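Local atomic coordinates of mandelate racemase/muconate lactonizing enzyme family protein (PDB entry 3U4F), a protein that binds magnesium in a TIM-barrel active site of the enolase superfamily and may act as a hydro-lyase or racemase, its substrate not being established. Residues I204-N207 against S208-P212; G370-I373 against C374-W377. All blocks are in the same frame, centred on the assembly; numbering follows the deposited sequence.

Contact 1: residues I204-N207 against S208-P212. With MG (magnesium ion), chain E; GAI (guanidine), chain F.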
loop_
_atom_site.group_PDB
_atom_site.type_symbol
_atom_site.label_atom_id
_atom_site.label_comp_id
_atom_site.label_asym_id
_atom_site.label_seq_id
_atom_site.Cartn_x
_atom_site.Cartn_y
_atom_site.Cartn_z
ATOM N N ILE A 204 -8.675 19.186 -17.315
ATOM C CA ILE A 204 -9.162 19.416 -15.959
ATOM C C ILE A 204 -8.939 18.146 -15.168
ATOM O O ILE A 204 -8.871 17.048 -15.739
ATOM C CB ILE A 204 -10.677 19.858 -15.937
ATOM C CG1 ILE A 204 -11.046 20.574 -14.618
ATOM C CG2 ILE A 204 -11.604 18.692 -16.266
ATOM C CD1 ILE A 204 -12.283 21.528 -14.784
ATOM N N ASP A 205 -8.861 18.290 -13.853
ATOM C CA ASP A 205 -8.575 17.144 -13.001
ATOM C C ASP A 205 -9.504 17.282 -11.785
ATOM O O ASP A 205 -9.485 18.308 -11.117
ATOM C CB ASP A 205 -7.108 17.238 -12.583
ATOM C CG ASP A 205 -6.576 15.964 -11.925
ATOM O OD1 ASP A 205 -7.365 15.204 -11.339
ATOM O OD2 ASP A 205 -5.336 15.728 -12.010
ATOM N N ALA A 206 -10.305 16.249 -11.533
ATOM C CA ALA A 206 -11.306 16.247 -10.447
ATOM C C ALA A 206 -10.800 15.570 -9.186
ATOM O O ALA A 206 -11.504 15.490 -8.170
ATOM C CB ALA A 206 -12.600 15.564 -10.927
ATOM N N ASN A 207 -9.588 15.042 -9.252
ATOM C CA ASN A 207 -8.980 14.342 -8.098
ATOM C C ASN A 207 -9.957 13.535 -7.259
ATOM O O ASN A 207 -10.071 13.744 -6.024
ATOM C CB ASN A 207 -8.228 15.340 -7.220
ATOM C CG ASN A 207 -7.009 15.924 -7.916
ATOM O OD1 ASN A 207 -5.927 15.301 -7.965
ATOM N ND2 ASN A 207 -7.171 17.107 -8.450
ATOM N N SER A 208 -10.650 12.610 -7.915
ATOM C CA SER A 208 -11.467 11.582 -7.216
ATOM C C SER A 208 -12.737 12.085 -6.563
ATOM O O SER A 208 -13.275 11.443 -5.655
ATOM C CB SER A 208 -10.619 10.816 -6.171
ATOM O OG SER A 208 -9.735 9.894 -6.794
ATOM N N CYS A 209 -13.241 13.224 -7.025
ATOM C CA CYS A 209 -14.373 13.878 -6.357
ATOM C C CYS A 209 -15.727 13.211 -6.581
ATOM O O CYS A 209 -16.497 13.030 -5.630
ATOM C CB CYS A 209 -14.466 15.321 -6.846
ATOM S SG CYS A 209 -15.718 16.281 -5.963
ATOM N N TYR A 210 -16.019 12.819 -7.833
ATOM C CA TYR A 210 -17.412 12.620 -8.247
ATOM C C TYR A 210 -17.948 11.193 -8.280
ATOM O O TYR A 210 -17.224 10.255 -8.592
ATOM C CB TYR A 210 -17.596 13.250 -9.621
ATOM C CG TYR A 210 -17.373 14.745 -9.630
ATOM C CD1 TYR A 210 -18.275 15.604 -9.002
ATOM C CD2 TYR A 210 -16.264 15.307 -10.271
ATOM C CE1 TYR A 210 -18.088 17.010 -9.035
ATOM C CE2 TYR A 210 -16.063 16.678 -10.301
ATOM C CZ TYR A 210 -16.977 17.526 -9.692
ATOM O OH TYR A 210 -16.782 18.881 -9.732
ATOM N N ALA A 211 -19.245 11.023 -8.010
ATOM C CA ALA A 211 -19.908 9.790 -8.443
ATOM C C ALA A 211 -20.055 9.827 -9.980
ATOM O O ALA A 211 -20.025 10.910 -10.567
ATOM C CB ALA A 211 -21.283 9.664 -7.775
ATOM N N PRO A 212 -20.221 8.653 -10.634
ATOM C CA PRO A 212 -20.232 8.642 -12.109
ATOM C C PRO A 212 -21.269 9.578 -12.766
ATOM O O PRO A 212 -20.936 10.284 -13.709
ATOM C CB PRO A 212 -20.548 7.189 -12.448
ATOM C CG PRO A 212 -20.099 6.388 -11.234
ATOM C CD PRO A 212 -20.275 7.290 -10.059
HETATM MG MG MG E . -4.066 14.118 -11.434
HETATM C C GAI F . -2.331 15.955 -10.947
HETATM N N1 GAI F . -1.474 16.928 -10.774
HETATM N N2 GAI F . -3.165 15.460 -9.966
HETATM N N3 GAI F . -2.407 15.328 -12.133
HETATM O O HOH W 1 -5.649 13.333 -10.526
#

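Contact 2: residues G370-I373 against C374-W377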
loop_
_atom_site.group_PDB
_atom_site.type_symbol
_atom_site.label_atom_id
_atom_site.label_comp_id
_atom_site.label_asym_id
_atom_site.label_seq_id
_atom_site.Cartn_x
_atom_site.Cartn_y
_atom_site.Cartn_z
ATOM N N GLY A 370 21.553 13.865 -16.336
ATOM C CA GLY A 370 22.173 15.144 -16.694
ATOM C C GLY A 370 22.012 16.224 -15.630
ATOM O O GLY A 370 22.034 17.414 -15.957
ATOM N N VAL A 371 21.820 15.834 -14.371
ATOM C CA VAL A 371 21.651 16.807 -13.285
ATOM C C VAL A 371 22.521 16.423 -12.070
ATOM O O VAL A 371 22.710 15.241 -11.763
ATOM C CB VAL A 371 20.123 16.996 -12.895
ATOM C CG1 VAL A 371 19.939 17.723 -11.556
ATOM C CG2 VAL A 371 19.379 17.793 -13.983
ATOM N N GLU A 372 23.066 17.432 -11.402
ATOM C CA GLU A 372 23.847 17.202 -10.168
ATOM C C GLU A 372 23.063 17.792 -9.013
ATOM O O GLU A 372 22.520 18.870 -9.133
ATOM C CB GLU A 372 25.236 17.864 -10.259
ATOM C CG GLU A 372 26.036 17.786 -8.935
ATOM C CD GLU A 372 27.313 18.644 -8.957
ATOM O OE1 GLU A 372 27.659 19.191 -10.036
ATOM O OE2 GLU A 372 27.939 18.804 -7.878
ATOM N N ILE A 373 22.949 17.068 -7.900
ATOM C CA ILE A 373 22.294 17.622 -6.733
ATOM C C ILE A 373 23.164 18.727 -6.147
ATOM O O ILE A 373 24.377 18.597 -6.118
ATOM C CB ILE A 373 22.032 16.514 -5.668
ATOM C CG1 ILE A 373 21.426 15.285 -6.362
ATOM C CG2 ILE A 373 21.174 17.080 -4.525
ATOM C CD1 ILE A 373 20.025 15.567 -7.038
ATOM N N CYS A 374 22.547 19.821 -5.716
ATOM C CA CYS A 374 23.273 20.966 -5.187
ATOM C C CYS A 374 24.137 20.543 -3.989
ATOM O O CYS A 374 23.611 19.934 -3.069
ATOM C CB CYS A 374 22.272 22.019 -4.747
ATOM S SG CYS A 374 23.038 23.437 -3.947
ATOM N N PRO A 375 25.461 20.841 -4.011
ATOM C CA PRO A 375 26.304 20.402 -2.876
ATOM C C PRO A 375 25.873 20.989 -1.559
ATOM O O PRO A 375 26.030 20.310 -0.549
ATOM C CB PRO A 375 27.710 20.910 -3.239
ATOM C CG PRO A 375 27.707 20.856 -4.703
ATOM C CD PRO A 375 26.296 21.339 -5.115
ATOM N N GLU A 376 25.355 22.215 -1.552
ATOM C CA GLU A 376 24.888 22.818 -0.300
ATOM C C GLU A 376 23.665 22.066 0.253
ATOM O O GLU A 376 23.544 21.852 1.465
ATOM C CB GLU A 376 24.580 24.302 -0.520
ATOM C CG GLU A 376 23.975 25.044 0.656
ATOM C CD GLU A 376 24.882 25.141 1.878
ATOM O OE1 GLU A 376 26.133 25.128 1.748
ATOM O OE2 GLU A 376 24.314 25.244 2.987
ATOM N N TRP A 377 22.750 21.682 -0.637
ATOM C CA TRP A 377 21.582 20.897 -0.225
ATOM C C TRP A 377 22.064 19.608 0.413
ATOM O O TRP A 377 21.581 19.228 1.490
ATOM C CB TRP A 377 20.630 20.623 -1.415
ATOM C CG TRP A 377 19.289 20.096 -0.952
ATOM C CD1 TRP A 377 18.164 20.817 -0.671
ATOM C CD2 TRP A 377 18.977 18.728 -0.676
ATOM N NE1 TRP A 377 17.161 19.965 -0.253
ATOM C CE2 TRP A 377 17.641 18.682 -0.239
ATOM C CE3 TRP A 377 19.709 17.543 -0.745
ATOM C CZ2 TRP A 377 17.013 17.491 0.138
ATOM C CZ3 TRP A 377 19.088 16.340 -0.371
ATOM C CH2 TRP A 377 17.746 16.326 0.045
#

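Contact 1: residues I204-N207 against S208-P212
Ala206 and Cys209 are the ends of a type I' beta turn that carries the chain off the C-terminal end of barrel strand 201-205, where the enolase superfamily places its metal ligands. Ser208, at the second inner corner of the turn, has a positive phi, as this turn type requires, and its hydroxyl is held by hydrogen bonds with Glu232 and the backbone N of Tyr236. Cys209 closes the turn: its N donates to Ala206 O over 3.1 Å, a weak bond bent to 133°. With SG anti to its own backbone N (chi1 -174°), Cys209 lays the sulfur over the centre of the next ring, that of Tyr210, 3.9 Å above its plane. Tyr210 brings the CD2-CE2 edge of this ring back to Ala206, whose CB lies near the ring plane, 3.7 Å from CE2, while Ala211 occupies the N-cap position before helix 212-224. Upstream, an Asx turn joins this bend to the metal: Asp205 OD2 binds magnesium at 2.1 Å, whereas OD1 lies 2.7 Å from the metal-bound water O, within hydrogen-bonding distance. The same OD1 accepts from Asn207 N at 3.1 Å, on the anti side and 26° out of the carboxylate plane.

Contact 2: residues G370-I373 against C374-W377
A first torsion of -47° in Ile373 sets CG1 beside the backbone N and leaves CG2 anti to that N, on the side from which Trp377 comes; in Trp377 itself, chi1 of -167° swings the indole beside its own carbonyl carbon and back toward the preceding loop. The two side chains meet four residues apart, where Ile373 CG2 lies 4.1 Å from Trp377 CE3, a van der Waals approach oblique to the ring. Between them the chain passes from an extended loop into helix 375-380, with Cys374 at the N-cap position and Pro375 in the first turn. Proline suits such a start, because its ring fixes phi near the helical value and the first turn needs no donor from its N. Accordingly, Ile373 O stands 3.3 Å from Pro375 N, which has no N-H to offer, and 3.5 Å from the ring carbon CD. The extended Glu372 side chain meets the same ring roughly at a right angle, its OE2 3.8 Å from Pro375 CG. The loop is held by its neighbours: Glu372 N donates to Glu351, Cys374 pairs through its backbone with Leu348, and Trp377 packs edge-to-face with Phe38. No hydrogen bond links 370-373 to 374-377, whose contact is largely apolar; any pull of the helix N terminus on the Glu372 carboxylate is likely modest, since OE2 meets ring carbons and no helix N-H.

In the fold
Followed from the N terminus, the chain first lays down antiparallel strands 25-32, 37-43 and 48-52 and a set of helices before entering the barrel. Contact 1 closes the short link between barrel strand 201-205 and helix 212-224, one beta-alpha step on the magnesium side. The remaining barrel strands and helices follow before contact 2, where the loop after strand 360-363 turns into helix 375-380; strand 382-387 then returns to the edge of the antiparallel sheet. Contact 1 and contact 2 stand in series, neither nested nor crossed, on opposite sides of the chain's centre; the nearest atoms of contacts 1 and 2 are about 24 Å apart. One shapes the metal site; the other joins the barrel to the N-terminal domain.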